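Local atomic coordinates of cellulase (Clostridium cellulovorans, PDB entry 6UI3), a protein that acts as a broad-specificity endoglucanase, probably hydrolysing cellulose and related plant polysaccharides through this family 5 glycoside hydrolase domain of a longer, dockerin-bearing protein. Residues A[43-48]-A[305-310]; A[52-57]-A[317-322]. One frame throughout, in Å; residues are numbered along the deposited sequence. Where two conformers were deposited one is given.

From the N terminus the chain runs through strand 25-29 into the loop holding 43-48, then enters helix 49-58, which contains 52-57. Strand 301-305 opens the second side of both contacts: 305-310 starts at its last residue, and 317-322 follows in the same loop, ahead of helix 329-339. Contact 1 closes a loop of 256 intervening residues and contact 2 one of 259. Because their segments alternate along the sequence, the two closures cross rather than nest. Together they tie the first strand-loop-helix unit of the TIM barrel to the loop after its eighth strand, across the seam where the barrel closes, with centres about 10 Å apart.

Contact 1. Residues A[43-48]-A[305-310]; sequences GNPVTT and DNNNFG
Two irregular loop segments come closest at Asn-44 and Asn-307, whose CA atoms lie 7.1 Å apart, too far for their main chains to pair, so side-chain amides bridge the gap. The amide of Asn-44 works at both ends. Its OD1 accepts from ND2 of Asn-307 at 2.9 Å, in a nearly straight bond (164°), while its ND2 donates to the backbone O of Asn-306 at 3.1 Å. In each bond the acceptor lies close to the plane of the donating amide, but the donor sits well above the plane of the accepting carbonyl. The two asparagine side chains run antiparallel alongside each other, their amide planes turned 50° apart. Asn-307 has CG anti to the backbone N (chi1 -166°), which carries its ND2 alongside OD1 of Asn-44 and to within 3.8 Å of CD of Pro-45.

Each amide has a further partner: ND2 of Asn-44 also donates to Asn-31 O, and OD1 of Asn-307 accepts from the backbone N of Arg-321. The backbone of 305-310 is folded by successive Asx turns. Asp-305 OD1 takes the N of Asn-307 at 2.9 Å, and Asn-306 OD1 takes the N of Asn-308 at 3.0 Å; ND2 of Asn-306 turns to Glu-314 O.

Pro-45 rests on Met-51 of helix 49-58, and Asp-305 ends strand 301-305, so the contact joins the βα loops after the first and last strands of the TIM barrel, at the C-terminal strand ends, the side where such barrels carry their active sites.

Contact 2. Residues A[52-57]-A[317-322]; sequences FDTLKA and GLLNRK
OD2 of Asp-305 is gripped by several donors: the backbone N of Leu-319, at 2.9 Å, the indole NE1 of Trp-27 and, more weakly, the backbone N of Leu-318. This carboxylate fixes the main chain just where the side chain of Leu-319 leaves it to meet helix 49-58. The CA atoms of Leu-319 and Leu-55 are 7.9 Å apart, and branched side chains fill the interval.

Leu-319 extends with CG anti to the backbone N (chi1 173°), and its two methyls divide the work. CD1 meets CG2 of Thr-54 at 3.8 Å. CD2 lies 4.1 Å from CD2 of Leu-55, with CG of that leucine equally near, so it meets the branch point as well as a methyl; the side chains are set at a slant to each other. With chi1 of -62°, CG2 of Thr-54 lies anti to the backbone N and faces the leucine, while OG1, beside that N, is bonded to Lys-50 O, one turn back in the same helix.

Thr-54 also touches Phe-326, Leu-55 packs on Trp-27 of strand 25-29, and Leu-318 reaches Leu-331 and Met-335 of helix 329-339. The loop after the eighth TIM-barrel strand thus packs on the helix following the first, where the barrel closes.

Across the two segments the union is purely van der Waals, made by the methyl and branch-point carbons of two buried leucines and the methyl of a threonine. Such apolar contacts have little directionality of their own; the placing of Leu-319 probably owes much to the bond from its N to Asp-305, while the helix keeps Thr-54 and Leu-55 in place by its own backbone bonds.

Contact 1. Residues A[43-48]-A[305-310]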
loop_
_atom_site.group_PDB
_atom_site.type_symbol
_atom_site.label_atom_id
_atom_site.label_comp_id
_atom_site.label_asym_id
_atom_site.label_seq_id
_atom_site.Cartn_x
_atom_site.Cartn_y
_atom_site.Cartn_z
ATOM N N GLY A 43 -9.658 -16.793 -4.005
ATOM C CA GLY A 43 -9.548 -17.464 -5.287
ATOM C C GLY A 43 -8.222 -17.322 -5.999
ATOM O O GLY A 43 -8.065 -17.882 -7.094
ATOM N N ASN A 44 -7.254 -16.625 -5.419
ATOM C CA ASN A 44 -5.955 -16.507 -6.063
ATOM C C ASN A 44 -5.063 -17.678 -5.686
ATOM O O ASN A 44 -5.273 -18.330 -4.655
ATOM C CB ASN A 44 -5.327 -15.161 -5.734
ATOM C CG ASN A 44 -5.869 -14.068 -6.625
ATOM O OD1 ASN A 44 -6.287 -14.331 -7.754
ATOM N ND2 ASN A 44 -5.902 -12.847 -6.124
ATOM N N PRO A 45 -4.081 -17.992 -6.527
ATOM C CA PRO A 45 -3.187 -19.118 -6.246
ATOM C C PRO A 45 -2.185 -18.772 -5.159
ATOM O O PRO A 45 -1.981 -17.610 -4.800
ATOM C CB PRO A 45 -2.473 -19.329 -7.587
ATOM C CG PRO A 45 -2.427 -17.961 -8.187
ATOM C CD PRO A 45 -3.746 -17.328 -7.805
ATOM N N VAL A 46 -1.555 -19.816 -4.622
ATOM C CA VAL A 46 -0.438 -19.614 -3.713
ATOM C C VAL A 46 0.656 -18.849 -4.444
ATOM O O VAL A 46 1.017 -19.169 -5.579
ATOM C CB VAL A 46 0.058 -20.971 -3.194
ATOM C CG1 VAL A 46 1.300 -20.784 -2.320
ATOM C CG2 VAL A 46 -1.041 -21.676 -2.402
ATOM N N THR A 47 1.181 -17.820 -3.803
ATOM C CA THR A 47 2.201 -16.972 -4.411
ATOM C C THR A 47 3.534 -17.711 -4.520
ATOM O O THR A 47 3.900 -18.499 -3.646
ATOM C CB THR A 47 2.378 -15.724 -3.545
ATOM O OG1 THR A 47 1.097 -15.121 -3.299
ATOM C CG2 THR A 47 3.245 -14.693 -4.213
ATOM N N THR A 48 4.281 -17.430 -5.594
ATOM C CA THR A 48 5.589 -18.042 -5.825
ATOM C C THR A 48 6.646 -16.986 -6.119
ATOM O O THR A 48 6.346 -15.876 -6.577
ATOM C CB THR A 48 5.564 -19.023 -7.010
ATOM O OG1 THR A 48 5.314 -18.274 -8.205
ATOM C CG2 THR A 48 4.510 -20.086 -6.823
ATOM N N ASP A 305 -3.082 -4.940 -8.057
ATOM C CA ASP A 305 -3.239 -6.087 -8.953
ATOM C C ASP A 305 -3.914 -7.234 -8.211
ATOM O O ASP A 305 -3.285 -7.939 -7.425
ATOM C CB ASP A 305 -1.903 -6.514 -9.540
ATOM C CG ASP A 305 -2.066 -7.488 -10.686
ATOM O OD1 ASP A 305 -3.108 -8.194 -10.717
ATOM O OD2 ASP A 305 -1.142 -7.550 -11.521
ATOM N N ASN A 306 -5.212 -7.418 -8.467
ATOM C CA ASN A 306 -5.969 -8.485 -7.825
ATOM C C ASN A 306 -6.055 -9.774 -8.649
ATOM O O ASN A 306 -6.760 -10.709 -8.241
ATOM C CB ASN A 306 -7.376 -8.004 -7.464
ATOM C CG ASN A 306 -8.193 -7.589 -8.662
ATOM O OD1 ASN A 306 -7.790 -7.751 -9.816
ATOM N ND2 ASN A 306 -9.371 -7.066 -8.382
ATOM N N ASN A 307 -5.334 -9.867 -9.763
ATOM C CA ASN A 307 -5.332 -11.062 -10.612
ATOM C C ASN A 307 -6.709 -11.371 -11.191
ATOM O O ASN A 307 -6.973 -12.516 -11.580
ATOM C CB ASN A 307 -4.793 -12.286 -9.839
ATOM C CG ASN A 307 -4.443 -13.476 -10.728
ATOM O OD1 ASN A 307 -3.876 -13.351 -11.813
ATOM N ND2 ASN A 307 -4.779 -14.661 -10.240
ATOM N N ASN A 308 -7.596 -10.380 -11.314
ATOM C CA ASN A 308 -8.918 -10.584 -11.903
ATOM C C ASN A 308 -8.894 -10.184 -13.374
ATOM O O ASN A 308 -8.728 -9.002 -13.700
ATOM C CB ASN A 308 -9.982 -9.781 -11.158
ATOM C CG ASN A 308 -11.375 -10.007 -11.712
ATOM O OD1 ASN A 308 -11.614 -10.935 -12.480
ATOM N ND2 ASN A 308 -12.294 -9.150 -11.338
ATOM N N PHE A 309 -9.038 -11.181 -14.251
ATOM C CA PHE A 309 -9.123 -11.007 -15.698
ATOM C C PHE A 309 -10.474 -11.462 -16.230
ATOM O O PHE A 309 -10.635 -11.617 -17.449
ATOM C CB PHE A 309 -7.985 -11.776 -16.388
ATOM C CG PHE A 309 -6.635 -11.294 -15.968
ATOM C CD1 PHE A 309 -6.010 -11.847 -14.871
ATOM C CD2 PHE A 309 -6.018 -10.241 -16.626
ATOM C CE1 PHE A 309 -4.790 -11.375 -14.449
ATOM C CE2 PHE A 309 -4.794 -9.767 -16.207
ATOM C CZ PHE A 309 -4.182 -10.337 -15.111
ATOM N N GLY A 310 -11.445 -11.666 -15.349
ATOM C CA GLY A 310 -12.752 -12.144 -15.732
ATOM C C GLY A 310 -13.678 -11.018 -16.126
ATOM O O GLY A 310 -13.271 -9.870 -16.320
#

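Contact 2. Residues A[52-57]-A[317-322]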
loop_
_atom_site.group_PDB
_atom_site.type_symbol
_atom_site.label_atom_id
_atom_site.label_comp_id
_atom_site.label_asym_id
_atom_site.label_seq_id
_atom_site.Cartn_x
_atom_site.Cartn_y
_atom_site.Cartn_z
ATOM N N PHE A 52 7.285 -12.979 -8.665
ATOM C CA PHE A 52 8.080 -11.792 -8.387
ATOM C C PHE A 52 9.219 -11.644 -9.386
ATOM O O PHE A 52 9.529 -10.527 -9.808
ATOM C CB PHE A 52 8.614 -11.862 -6.954
ATOM C CG PHE A 52 7.592 -11.528 -5.899
ATOM C CD1 PHE A 52 6.508 -12.366 -5.656
ATOM C CD2 PHE A 52 7.728 -10.382 -5.129
ATOM C CE1 PHE A 52 5.572 -12.046 -4.676
ATOM C CE2 PHE A 52 6.797 -10.063 -4.148
ATOM C CZ PHE A 52 5.719 -10.897 -3.925
ATOM N N ASP A 53 9.846 -12.757 -9.781
ATOM C CA ASP A 53 10.861 -12.713 -10.829
ATOM C C ASP A 53 10.290 -12.064 -12.084
ATOM O O ASP A 53 10.965 -11.277 -12.762
ATOM C CB ASP A 53 11.296 -14.136 -11.216
ATOM C CG ASP A 53 12.000 -14.904 -10.111
ATOM O OD1 ASP A 53 12.390 -14.335 -9.075
ATOM O OD2 ASP A 53 12.172 -16.128 -10.316
ATOM N N THR A 54 9.053 -12.425 -12.432
ATOM C CA THR A 54 8.409 -11.897 -13.629
ATOM C C THR A 54 8.154 -10.400 -13.494
ATOM O O THR A 54 8.373 -9.634 -14.439
ATOM C CB THR A 54 7.110 -12.675 -13.880
ATOM O OG1 THR A 54 7.407 -14.065 -14.116
ATOM C CG2 THR A 54 6.355 -12.131 -15.062
ATOM N N LEU A 55 7.704 -9.964 -12.319
ATOM C CA LEU A 55 7.498 -8.536 -12.080
ATOM C C LEU A 55 8.809 -7.764 -12.178
ATOM O O LEU A 55 8.862 -6.684 -12.778
ATOM C CB LEU A 55 6.867 -8.330 -10.708
ATOM C CG LEU A 55 5.443 -8.834 -10.534
ATOM C CD1 LEU A 55 5.068 -8.812 -9.088
ATOM C CD2 LEU A 55 4.450 -8.009 -11.348
ATOM N N LYS A 56 9.873 -8.296 -11.571
ATOM C CA LYS A 56 11.168 -7.627 -11.638
ATOM C C LYS A 56 11.629 -7.490 -13.084
ATOM O O LYS A 56 12.097 -6.423 -13.499
ATOM C CB LYS A 56 12.202 -8.394 -10.813
ATOM C CG LYS A 56 13.599 -7.757 -10.793
ATOM C CD LYS A 56 13.606 -6.437 -10.026
ATOM C CE LYS A 56 14.969 -5.766 -10.052
ATOM N NZ LYS A 56 16.059 -6.719 -9.737
ATOM N N ALA A 57 11.503 -8.558 -13.876
ATOM C CA ALA A 57 11.964 -8.495 -15.264
ATOM C C ALA A 57 11.154 -7.492 -16.076
ATOM O O ALA A 57 11.659 -6.927 -17.055
ATOM C CB ALA A 57 11.898 -9.888 -15.900
ATOM N N GLY A 317 -6.456 -6.824 -12.963
ATOM C CA GLY A 317 -5.288 -7.664 -13.168
ATOM C C GLY A 317 -4.303 -7.067 -14.164
ATOM O O GLY A 317 -4.689 -6.504 -15.193
ATOM N N LEU A 318 -3.011 -7.201 -13.853
ATOM C CA LEU A 318 -1.941 -6.951 -14.811
ATOM C C LEU A 318 -1.104 -8.191 -15.067
ATOM O O LEU A 318 -0.850 -8.540 -16.231
ATOM C CB LEU A 318 -1.001 -5.827 -14.354
ATOM C CG LEU A 318 -1.560 -4.410 -14.325
ATOM C CD1 LEU A 318 -0.465 -3.448 -13.906
ATOM C CD2 LEU A 318 -2.124 -4.012 -15.688
ATOM N N LEU A 319 -0.649 -8.853 -14.008
ATOM C CA LEU A 319 0.075 -10.115 -14.103
ATOM C C LEU A 319 -0.923 -11.262 -13.980
ATOM O O LEU A 319 -1.586 -11.410 -12.949
ATOM C CB LEU A 319 1.109 -10.210 -12.983
ATOM C CG LEU A 319 1.803 -11.558 -12.871
ATOM C CD1 LEU A 319 2.695 -11.794 -14.103
ATOM C CD2 LEU A 319 2.602 -11.652 -11.591
ATOM N N ASN A 320 -1.058 -12.059 -15.034
ATOM C CA ASN A 320 -1.872 -13.266 -14.950
ATOM C C ASN A 320 -1.052 -14.294 -14.177
ATOM O O ASN A 320 -0.059 -14.818 -14.693
ATOM C CB ASN A 320 -2.244 -13.757 -16.345
ATOM C CG ASN A 320 -3.058 -15.024 -16.303
ATOM O OD1 ASN A 320 -2.861 -15.869 -15.427
ATOM N ND2 ASN A 320 -3.991 -15.164 -17.237
ATOM N N ARG A 321 -1.452 -14.591 -12.942
ATOM C CA ARG A 321 -0.638 -15.442 -12.086
ATOM C C ARG A 321 -0.701 -16.915 -12.457
ATOM O O ARG A 321 0.124 -17.686 -11.969
ATOM C CB ARG A 321 -1.029 -15.265 -10.616
ATOM C CG ARG A 321 -0.805 -13.849 -10.097
ATOM C CD ARG A 321 -1.116 -13.725 -8.611
ATOM N NE ARG A 321 -1.488 -12.370 -8.251
ATOM C CZ ARG A 321 -2.022 -12.042 -7.080
ATOM N NH1 ARG A 321 -2.177 -12.959 -6.141
ATOM N NH2 ARG A 321 -2.412 -10.797 -6.856
ATOM N N LYS A 322 -1.662 -17.325 -13.284
ATOM C CA LYS A 322 -1.740 -18.722 -13.693
ATOM C C LYS A 322 -0.596 -19.090 -14.627
ATOM O O LYS A 322 -0.075 -20.204 -14.555
ATOM C CB LYS A 322 -3.088 -19.011 -14.354
ATOM C CG LYS A 322 -3.302 -20.501 -14.651
ATOM C CD LYS A 322 -4.710 -20.800 -15.156
ATOM C CE LYS A 322 -5.671 -21.121 -14.016
ATOM N NZ LYS A 322 -7.089 -21.155 -14.486
#